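PDB 3TG9: penicillin-binding protein from Bacillus halodurans, which probably reacts with beta-lactams through an active-site serine, as do other members of the beta-lactamase and penicillin-binding protein family. Local coordinates for residues Met237-Leu242 with Gly308-Val312; Gly52-Gly56 with Met290-Val296. All blocks are in the same frame, centred on the assembly; numbering follows the deposited sequence.

How the contacts relate
The two contacts illustrate how one antiparallel sheet can both carry a buried helical layer and present an active site. Contact 1 packs helix 234-245 on strand 308-314; contact 2 sets the turn that leads into helix 58-70 against the end of strand 284-293, with strand 296-303 lying between the two strands in the sheet. Their centres are about 16 Å apart and their nearest atoms about 5 Å, so they do not touch. Helix 58-70 links them: it starts just beyond Ser55, the probable nucleophile of an SxxK motif, and its Leu59 and Phe60 pack on Trp241 and Met237 of contact 1. Along the chain the segments alternate.

Contact 1. Residues Met237-Leu242 with Gly308-Val312; sequences MMKLWL and GIVVV
Ile309 lays its two side-chain branches over one flank of the helix and overlaps Met238, Trp241 and Leu242 at once. Its longer branch is extended (chi2 172°), which carries CD1 up to the backbone of the helix, where it sits 3.3 Å from Leu242 CD2, tighter than usual van der Waals contact. The same methyl lies 3.9 Å from Met238 CG, and the two side chains cross at about a right angle. The other branch, CG2, meets Trp241 CD1 at 3.8 Å, coming obliquely to the indole. This is helix-on-sheet packing in the serine beta-lactamase/penicillin-binding protein fold: the axes of the short segments meet at 145°, roughly antiparallel but clearly inclined, and approach to 8.6 Å. The side chains meet through carbon atoms, and no hydrogen bond joins the two segments. Two residues along the strand, Val311 turns the same way and straddles the start of the segment, CG1 touching Met237 CB at 3.7 Å while CG2 approaches Met238 N at 3.9 Å. Val310, between them, points to the opposite face, onto Ile327 of helix 320-330. The indole NE1 of Trp241 finds its hydrogen bond in Ser300 OG, on the neighbouring strand 296-303.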
ATOM      1  N   MET B 237      16.142   5.525 -18.714  1.00 27.13           N
ATOM      2  CA  MET B 237      15.395   6.489 -19.529  1.00 30.61           C
ATOM      3  C   MET B 237      16.334   7.083 -20.570  1.00 31.63           C
ATOM      4  O   MET B 237      15.959   7.277 -21.726  1.00 32.73           O
ATOM      5  CB  MET B 237      14.751   7.602 -18.700  1.00 27.91           C
ATOM      6  CG  MET B 237      13.800   8.484 -19.531  1.00 24.89           C
ATOM      7  SD  MET B 237      12.395   7.526 -20.155  1.00 28.93           S
ATOM      8  CE  MET B 237      11.829   8.534 -21.540  1.00 28.01           C
ATOM      9  N   MET B 238      17.565   7.350 -20.159  1.00 31.93           N
ATOM     10  CA  MET B 238      18.587   7.774 -21.105  1.00 30.34           C
ATOM     11  C   MET B 238      18.728   6.736 -22.216  1.00 31.34           C
ATOM     12  O   MET B 238      18.733   7.069 -23.391  1.00 35.03           O
ATOM     13  CB  MET B 238      19.922   7.955 -20.393  1.00 30.06           C
ATOM     14  CG  MET B 238      21.052   8.410 -21.311  1.00 34.57           C
ATOM     15  SD  MET B 238      22.663   8.015 -20.633  1.00 39.08           S
ATOM     16  CE  MET B 238      22.844   6.322 -21.192  1.00 34.35           C
ATOM     17  N   LYS B 239      18.844   5.471 -21.847  1.00 34.17           N
ATOM     18  CA  LYS B 239      18.969   4.413 -22.845  1.00 34.83           C
ATOM     19  C   LYS B 239      17.757   4.350 -23.759  1.00 32.81           C
ATOM     20  O   LYS B 239      17.864   3.911 -24.902  1.00 29.42           O
ATOM     21  CB  LYS B 239      19.159   3.044 -22.183  1.00 34.08           C
ATOM     22  CG  LYS B 239      20.482   2.861 -21.451  1.00 38.82           C
ATOM     23  CD  LYS B 239      20.619   1.427 -20.940  1.00 41.17           C
ATOM     24  CE  LYS B 239      21.721   1.304 -19.896  1.00 47.03           C
ATOM     25  NZ  LYS B 239      22.926   2.117 -20.254  1.00 48.54           N
ATOM     26  N   LEU B 240      16.592   4.748 -23.251  1.00 33.13           N
ATOM     27  CA  LEU B 240      15.387   4.676 -24.067  1.00 28.31           C
ATOM     28  C   LEU B 240      15.407   5.713 -25.196  1.00 28.93           C
ATOM     29  O   LEU B 240      15.033   5.417 -26.334  1.00 30.39           O
ATOM     30  CB  LEU B 240      14.112   4.813 -23.223  1.00 30.07           C
ATOM     31  CG  LEU B 240      12.905   4.835 -24.170  1.00 29.37           C
ATOM     32  CD1 LEU B 240      11.802   3.898 -23.789  1.00 35.24           C
ATOM     33  CD2 LEU B 240      12.399   6.265 -24.401  1.00 30.36           C
ATOM     34  N   TRP B 241      15.838   6.928 -24.876  1.00 29.06           N
ATOM     35  CA  TRP B 241      15.982   7.976 -25.883  1.00 30.07           C
ATOM     36  C   TRP B 241      17.029   7.566 -26.927  1.00 35.61           C
ATOM     37  O   TRP B 241      16.803   7.679 -28.134  1.00 34.69           O
ATOM     38  CB  TRP B 241      16.413   9.284 -25.220  1.00 31.04           C
ATOM     39  CG  TRP B 241      15.321  10.040 -24.517  1.00 32.00           C
ATOM     40  CD1 TRP B 241      15.241  10.310 -23.177  1.00 30.70           C
ATOM     41  CD2 TRP B 241      14.163  10.644 -25.116  1.00 32.75           C
ATOM     42  NE1 TRP B 241      14.100  11.038 -22.905  1.00 29.19           N
ATOM     43  CE2 TRP B 241      13.424  11.258 -24.078  1.00 32.79           C
ATOM     44  CE3 TRP B 241      13.681  10.719 -26.425  1.00 28.31           C
ATOM     45  CZ2 TRP B 241      12.233  11.946 -24.314  1.00 31.33           C
ATOM     46  CZ3 TRP B 241      12.501  11.403 -26.659  1.00 28.27           C
ATOM     47  CH2 TRP B 241      11.787  12.009 -25.606  1.00 29.82           C
ATOM     48  N   LEU B 242      18.181   7.100 -26.448  1.00 33.61           N
ATOM     49  CA  LEU B 242      19.258   6.643 -27.315  1.00 33.70           C
ATOM     50  C   LEU B 242      18.769   5.601 -28.315  1.00 33.51           C
ATOM     51  O   LEU B 242      18.913   5.779 -29.519  1.00 34.98           O
ATOM     52  CB  LEU B 242      20.409   6.092 -26.481  1.00 32.44           C
ATOM     53  CG  LEU B 242      21.125   7.161 -25.654  1.00 35.31           C
ATOM     54  CD1 LEU B 242      22.233   6.552 -24.813  1.00 36.32           C
ATOM     55  CD2 LEU B 242      21.676   8.259 -26.559  1.00 36.53           C
ATOM     56  N   GLY B 308      21.536  16.168 -26.835  1.00 40.06           N
ATOM     57  CA  GLY B 308      21.511  16.098 -25.388  1.00 39.71           C
ATOM     58  C   GLY B 308      20.358  15.252 -24.890  1.00 36.66           C
ATOM     59  O   GLY B 308      19.356  15.097 -25.582  1.00 34.56           O
ATOM     60  N   ILE B 309      20.519  14.681 -23.700  1.00 40.58           N
ATOM     61  CA  ILE B 309      19.454  13.934 -23.026  1.00 34.89           C
ATOM     62  C   ILE B 309      19.408  14.394 -21.583  1.00 33.61           C
ATOM     63  O   ILE B 309      20.443  14.468 -20.917  1.00 36.25           O
ATOM     64  CB  ILE B 309      19.702  12.413 -23.045  1.00 35.79           C
ATOM     65  CG1 ILE B 309      19.671  11.867 -24.474  1.00 39.32           C
ATOM     66  CG2 ILE B 309      18.665  11.687 -22.204  1.00 35.66           C
ATOM     67  CD1 ILE B 309      20.090  10.405 -24.568  1.00 35.37           C
ATOM     68  N   VAL B 310      18.213  14.736 -21.115  1.00 28.32           N
ATOM     69  CA  VAL B 310      17.995  15.054 -19.707  1.00 30.19           C
ATOM     70  C   VAL B 310      16.906  14.130 -19.147  1.00 31.56           C
ATOM     71  O   VAL B 310      15.946  13.787 -19.831  1.00 31.47           O
ATOM     72  CB  VAL B 310      17.621  16.541 -19.485  1.00 34.30           C
ATOM     73  CG1 VAL B 310      17.377  16.824 -18.004  1.00 32.44           C
ATOM     74  CG2 VAL B 310      18.721  17.442 -20.018  1.00 37.39           C
ATOM     75  N   VAL B 311      17.095  13.683 -17.916  1.00 32.92           N
ATOM     76  CA  VAL B 311      16.109  12.843 -17.255  1.00 32.57           C
ATOM     77  C   VAL B 311      15.995  13.347 -15.838  1.00 29.37           C
ATOM     78  O   VAL B 311      16.991  13.418 -15.129  1.00 37.66           O
ATOM     79  CB  VAL B 311      16.531  11.363 -17.224  1.00 29.84           C
ATOM     80  CG1 VAL B 311      15.454  10.526 -16.571  1.00 26.38           C
ATOM     81  CG2 VAL B 311      16.825  10.852 -18.630  1.00 24.66           C
ATOM     82  N   VAL B 312      14.796  13.731 -15.429  1.00 29.19           N
ATOM     83  CA  VAL B 312      14.564  14.073 -14.030  1.00 31.34           C
ATOM     84  C   VAL B 312      13.475  13.181 -13.438  1.00 27.91           C
ATOM     85  O   VAL B 312      12.306  13.290 -13.808  1.00 26.89           O
ATOM     86  CB  VAL B 312      14.209  15.565 -13.857  1.00 29.38           C
ATOM     87  CG1 VAL B 312      14.110  15.918 -12.392  1.00 27.26           C
ATOM     88  CG2 VAL B 312      15.262  16.444 -14.541  1.00 27.90           C
TER

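Contact 2. Residues Gly52-Gly56 with Met290-Val296; sequences GIASG and MGYDPGV
A close backbone apposition, bridged by water, brings the turn before helix 58-70 against the end of strand 284-293 and its hairpin, in what is probably the active-site cleft of this serine beta-lactamase-like fold. Glycine makes the approach possible: Ser55 CA stands only 4.2 Å from Gly291 CA, and the carbonyl of Ile53 also faces that glycine. Ala54, just before the serine, has a positive phi (51°) and directs its CB onto the strand, 3.2 Å from Asp293 OD2. Asp293 reaches it with CG beside its own backbone N (chi1 -89°), and a water accepts from Ala54 N at 2.7 Å while donating to Asp293 OD2 at 3.1 Å. Asp293 and Val296 flank a type II turn, joined by two backbone hydrogen bonds that close the hairpin. Val296, the last residue of the turn, sets its CG1, anti to its backbone N (chi1 171°), against Gly52 O at 3.3 Å. A second water joins Met290 N to Ser55 O, the latter bond weak. A third water lies 2.7 Å from Ser55 OG and accepts a hydrogen bond from Tyr292 N at 2.9 Å, with Ser55 N 3.2 Å away. Ser55 OG is also hydrogen-bonded to Tyr152 OH and weakly to Lys58 NZ, a grouping consistent with the SxxK and YxN motifs of the family. In relatives the oxyanion hole is built from the amide of the nucleophilic serine and an amide of the sheet strand that lines the cleft, a place that Tyr292 N would probably fill here; the third water, set between Ser55 and Tyr292, probably occupies the place that a substrate carbonyl oxygen would take.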
ATOM      1  N   GLY B  52       8.630   5.744 -10.351  1.00 23.83           N
ATOM      2  CA  GLY B  52       7.430   5.792 -11.169  1.00 25.99           C
ATOM      3  C   GLY B  52       7.470   7.068 -11.989  1.00 22.72           C
ATOM      4  O   GLY B  52       7.976   8.088 -11.512  1.00 22.66           O
ATOM      5  N   ILE B  53       6.951   7.026 -13.211  1.00 24.12           N
ATOM      6  CA  ILE B  53       7.042   8.192 -14.108  1.00 22.68           C
ATOM      7  C   ILE B  53       5.701   8.727 -14.624  1.00 26.86           C
ATOM      8  O   ILE B  53       5.665   9.597 -15.510  1.00 23.88           O
ATOM      9  CB  ILE B  53       7.984   7.907 -15.301  1.00 26.84           C
ATOM     10  CG1 ILE B  53       7.332   6.951 -16.299  1.00 25.68           C
ATOM     11  CG2 ILE B  53       9.320   7.311 -14.811  1.00 23.99           C
ATOM     12  CD1 ILE B  53       8.256   6.586 -17.469  1.00 24.78           C
ATOM     13  N   ALA B  54       4.601   8.218 -14.073  1.00 26.21           N
ATOM     14  CA  ALA B  54       3.279   8.696 -14.459  1.00 24.76           C
ATOM     15  C   ALA B  54       3.124   8.679 -15.980  1.00 28.36           C
ATOM     16  O   ALA B  54       3.499   7.696 -16.623  1.00 28.67           O
ATOM     17  CB  ALA B  54       3.056  10.084 -13.901  1.00 23.24           C
ATOM     18  N   SER B  55       2.597   9.770 -16.546  1.00 24.70           N
ATOM     19  CA  SER B  55       2.390   9.901 -17.996  1.00 28.24           C
ATOM     20  C   SER B  55       3.656   9.841 -18.867  1.00 25.38           C
ATOM     21  O   SER B  55       3.563   9.797 -20.089  1.00 28.99           O
ATOM     22  CB  SER B  55       1.638  11.203 -18.324  1.00 26.28           C
ATOM     23  OG  SER B  55       0.275  11.116 -17.954  1.00 38.14           O
ATOM     24  N   GLY B  56       4.832   9.865 -18.262  1.00 27.92           N
ATOM     25  CA  GLY B  56       6.051   9.764 -19.042  1.00 24.60           C
ATOM     26  C   GLY B  56       6.033   8.578 -19.992  1.00 27.96           C
ATOM     27  O   GLY B  56       6.601   8.641 -21.083  1.00 27.40           O
ATOM     28  N   MET B 290       6.637  14.042 -19.864  1.00 23.63           N
ATOM     29  CA  MET B 290       6.542  14.413 -18.470  1.00 23.70           C
ATOM     30  C   MET B 290       5.421  13.607 -17.859  1.00 25.17           C
ATOM     31  O   MET B 290       4.641  12.978 -18.569  1.00 26.19           O
ATOM     32  CB  MET B 290       6.202  15.881 -18.348  1.00 23.68           C
ATOM     33  CG  MET B 290       4.787  16.139 -18.781  1.00 29.42           C
ATOM     34  SD  MET B 290       4.600  17.653 -19.674  1.00 48.82           S
ATOM     35  CE  MET B 290       5.764  17.404 -21.003  1.00 32.59           C
ATOM     36  N   GLY B 291       5.327  13.641 -16.541  1.00 26.31           N
ATOM     37  CA  GLY B 291       4.248  12.962 -15.851  1.00 24.85           C
ATOM     38  C   GLY B 291       4.128  13.530 -14.463  1.00 27.15           C
ATOM     39  O   GLY B 291       5.139  13.867 -13.843  1.00 26.99           O
ATOM     40  N   TYR B 292       2.890  13.661 -13.994  1.00 25.96           N
ATOM     41  CA  TYR B 292       2.607  14.049 -12.621  1.00 30.09           C
ATOM     42  C   TYR B 292       1.537  13.144 -12.010  1.00 30.72           C
ATOM     43  O   TYR B 292       0.441  12.998 -12.560  1.00 26.36           O
ATOM     44  CB  TYR B 292       2.155  15.508 -12.553  1.00 29.02           C
ATOM     45  CG  TYR B 292       3.275  16.489 -12.794  1.00 30.11           C
ATOM     46  CD1 TYR B 292       3.748  16.743 -14.086  1.00 29.84           C
ATOM     47  CD2 TYR B 292       3.866  17.164 -11.732  1.00 28.48           C
ATOM     48  CE1 TYR B 292       4.792  17.653 -14.312  1.00 28.74           C
ATOM     49  CE2 TYR B 292       4.900  18.068 -11.944  1.00 36.33           C
ATOM     50  CZ  TYR B 292       5.358  18.311 -13.232  1.00 32.20           C
ATOM     51  OH  TYR B 292       6.383  19.207 -13.407  1.00 34.54           O
ATOM     52  N   ASP B 293       1.873  12.529 -10.879  1.00 27.75           N
ATOM     53  CA  ASP B 293       0.925  11.725 -10.117  1.00 25.49           C
ATOM     54  C   ASP B 293       1.112  12.105  -8.653  1.00 27.54           C
ATOM     55  O   ASP B 293       2.121  12.725  -8.294  1.00 27.71           O
ATOM     56  CB  ASP B 293       1.221  10.227 -10.285  1.00 26.95           C
ATOM     57  CG  ASP B 293       0.498   9.593 -11.473  1.00 31.77           C
ATOM     58  OD1 ASP B 293      -0.571  10.092 -11.873  1.00 27.47           O
ATOM     59  OD2 ASP B 293       1.002   8.568 -12.000  1.00 31.94           O
ATOM     60  N   PRO B 294       0.146  11.747  -7.796  1.00 27.47           N
ATOM     61  CA  PRO B 294       0.423  11.877  -6.361  1.00 27.35           C
ATOM     62  C   PRO B 294       1.725  11.168  -5.976  1.00 26.55           C
ATOM     63  O   PRO B 294       1.879   9.983  -6.251  1.00 24.84           O
ATOM     64  CB  PRO B 294      -0.794  11.200  -5.724  1.00 28.12           C
ATOM     65  CG  PRO B 294      -1.928  11.546  -6.703  1.00 26.49           C
ATOM     66  CD  PRO B 294      -1.272  11.419  -8.066  1.00 30.09           C
ATOM     67  N   GLY B 295       2.655  11.905  -5.376  1.00 24.89           N
ATOM     68  CA  GLY B 295       3.943  11.364  -4.979  1.00 24.60           C
ATOM     69  C   GLY B 295       4.947  11.144  -6.098  1.00 29.85           C
ATOM     70  O   GLY B 295       5.970  10.481  -5.894  1.00 28.35           O
ATOM     71  N   VAL B 296       4.660  11.690  -7.279  1.00 26.46           N
ATOM     72  CA  VAL B 296       5.470  11.443  -8.471  1.00 24.13           C
ATOM     73  C   VAL B 296       5.554  12.658  -9.392  1.00 25.86           C
ATOM     74  O   VAL B 296       4.537  13.292  -9.686  1.00 26.76           O
ATOM     75  CB  VAL B 296       4.847  10.335  -9.322  1.00 26.58           C
ATOM     76  CG1 VAL B 296       5.556  10.232 -10.658  1.00 21.51           C
ATOM     77  CG2 VAL B 296       4.872   9.004  -8.582  1.00 24.65           C
TER
HETATM   78  O   HOH W   1       3.629   7.021 -11.850  1.00 27.05           O
HETATM   79  O   HOH W   2       4.404  12.723 -21.388  1.00 27.71           O
HETATM   80  O   HOH W   3       0.835  12.256 -15.540  1.00 30.66           O